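Local coordinates for DUF2787 domain-containing protein (Vibrio cholerae, PDB 2V1L) that is of unknown function but is encoded on a pathogenicity island and shares structural homology with human p32, at residues 63-68 and 73-78. Sequence-based numbering, arbitrary orientation.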
# COMPACT_ATOMS: atom_id res chain seq x y z
N ALA A 63 -5.03 -3.76 1.88
CA ALA A 63 -6.29 -4.42 2.23
C ALA A 63 -7.51 -3.78 1.63
O ALA A 63 -7.72 -2.56 1.68
CB ALA A 63 -6.46 -4.52 3.74
N LEU A 64 -8.35 -4.64 1.08
CA LEU A 64 -9.56 -4.22 0.40
C LEU A 64 -10.72 -5.05 0.89
O LEU A 64 -10.57 -6.24 1.17
CB LEU A 64 -9.39 -4.42 -1.12
CG LEU A 64 -8.13 -3.95 -1.85
CD1 LEU A 64 -8.03 -4.62 -3.20
CD2 LEU A 64 -8.15 -2.46 -2.04
N SER A 65 -11.88 -4.43 1.00
CA SER A 65 -13.11 -5.17 1.27
C SER A 65 -14.14 -4.81 0.21
O SER A 65 -14.14 -3.69 -0.32
CB SER A 65 -13.64 -4.84 2.65
OG SER A 65 -14.15 -3.52 2.67
N GLN A 66 -15.02 -5.77 -0.09
CA GLN A 66 -16.08 -5.63 -1.11
C GLN A 66 -17.31 -4.98 -0.48
O GLN A 66 -17.93 -5.55 0.42
CB GLN A 66 -16.46 -7.01 -1.68
CG GLN A 66 -15.50 -8.15 -1.26
CD GLN A 66 -16.06 -9.56 -1.49
OE1 GLN A 66 -16.62 -9.86 -2.55
NE2 GLN A 66 -15.89 -10.44 -0.49
N SER A 67 -17.66 -3.78 -0.96
CA SER A 67 -18.78 -3.03 -0.40
C SER A 67 -20.14 -3.71 -0.59
O SER A 67 -20.26 -4.71 -1.31
CB SER A 67 -18.81 -1.61 -0.97
OG SER A 67 -19.93 -0.88 -0.50
N SER A 68 -21.15 -3.15 0.08
CA SER A 68 -22.54 -3.58 -0.04
C SER A 68 -23.12 -3.29 -1.43
O SER A 68 -23.75 -4.16 -2.04
CB SER A 68 -23.41 -2.91 1.05
OG SER A 68 -23.02 -1.56 1.26
N CYS A 73 -13.35 -1.16 -1.64
CA CYS A 73 -12.83 -0.08 -0.80
C CYS A 73 -11.41 -0.41 -0.36
O CYS A 73 -11.15 -1.52 0.10
CB CYS A 73 -13.72 0.10 0.42
SG CYS A 73 -15.49 0.22 -0.00
N ILE A 74 -10.50 0.55 -0.50
CA ILE A 74 -9.13 0.37 0.00
C ILE A 74 -9.12 0.65 1.50
O ILE A 74 -9.47 1.74 1.94
CB ILE A 74 -8.09 1.24 -0.75
CG1 ILE A 74 -6.68 0.95 -0.26
CG2 ILE A 74 -8.38 2.71 -0.58
CD1 ILE A 74 -5.66 1.25 -1.29
N GLU A 75 -8.75 -0.37 2.27
CA GLU A 75 -8.78 -0.31 3.74
C GLU A 75 -7.55 0.36 4.33
O GLU A 75 -7.64 1.31 5.08
CB GLU A 75 -8.94 -1.71 4.33
CG GLU A 75 -10.13 -2.45 3.78
CD GLU A 75 -11.43 -2.01 4.40
OE1 GLU A 75 -11.80 -0.82 4.28
OE2 GLU A 75 -12.09 -2.88 5.02
N TYR A 76 -6.38 -0.18 3.99
CA TYR A 76 -5.14 0.44 4.37
C TYR A 76 -4.03 0.05 3.41
O TYR A 76 -4.14 -0.94 2.69
CB TYR A 76 -4.76 0.02 5.80
CG TYR A 76 -4.58 -1.48 5.99
CD1 TYR A 76 -5.58 -2.24 6.59
CD2 TYR A 76 -3.41 -2.12 5.58
CE1 TYR A 76 -5.43 -3.61 6.78
CE2 TYR A 76 -3.24 -3.50 5.77
CZ TYR A 76 -4.26 -4.23 6.37
OH TYR A 76 -4.13 -5.59 6.55
N ILE A 77 -2.95 0.82 3.42
CA ILE A 77 -1.73 0.47 2.70
C ILE A 77 -0.59 0.57 3.69
O ILE A 77 -0.42 1.61 4.31
CB ILE A 77 -1.46 1.45 1.51
CG1 ILE A 77 -2.60 1.42 0.51
CG2 ILE A 77 -0.13 1.11 0.81
CD1 ILE A 77 -2.50 2.49 -0.59
N THR A 78 0.20 -0.51 3.83
CA THR A 78 1.36 -0.54 4.71
C THR A 78 2.61 -0.99 3.98
O THR A 78 2.61 -2.01 3.28
CB THR A 78 1.12 -1.48 5.92
OG1 THR A 78 -0.14 -1.16 6.52
CG2 THR A 78 2.20 -1.30 6.99
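Ala63 CB sits over one face of the Tyr76 ring, 3.6 Å from its centroid and 23° off the ring normal. The methyl is offset toward the rim, with CE1 and CZ as its nearest ring atoms, which makes this a CH-pi contact. The ring gets there because Tyr76 CG lies between the backbone N and the carbonyl carbon (chi1 60°), a rotamer that lays the ring across strand 60-66, over Ala63; beyond the methyl, its OH is hydrogen-bonded to Glu61. The other flat group, the Glu75 carboxylate, reaches along the same face toward Ser65, whose OG gives OE2 a weak hydrogen bond of 3.2 Å. Glu75 CG, anti to its own carbonyl carbon (chi1 -54°), lies alongside Ala63 O, and a bend at chi2 then turns the carboxylate toward Ser65.

These are the two arms of a beta hairpin, strands 60-66 and 72-82, within a curved antiparallel sheet. Ser65 and Cys73 form a hydrogen-bonded pair: Cys73 N donates to Ser65 O at 3.0 Å, and Ser65 N to Cys73 O at 3.1 Å. Toward the turn, Ser67 CB rests against Cys73 SG at 3.9 Å, and Ser67 OG is hydrogen-bonded to Asp69. Beyond the Leu64-Ile74 pair, a classic beta bulge sets both Glu75 and Tyr76 opposite Ala63. Ala63 O takes the N-H of Glu75, though the modelled length is too short to be trusted in detail, while Ala63 N donates to Tyr76 O at 3.1 Å.

On the reverse face, Leu64 and Ile74 form a non-hydrogen-bonded pair. Leu64 CD2 meets Ile74 CB at 3.9 Å and also lies against Ile74 CA. Helix 15-29 packs onto both side chains, with Leu21 and Leu25 touching Leu64 and Phe17 touching Ile74.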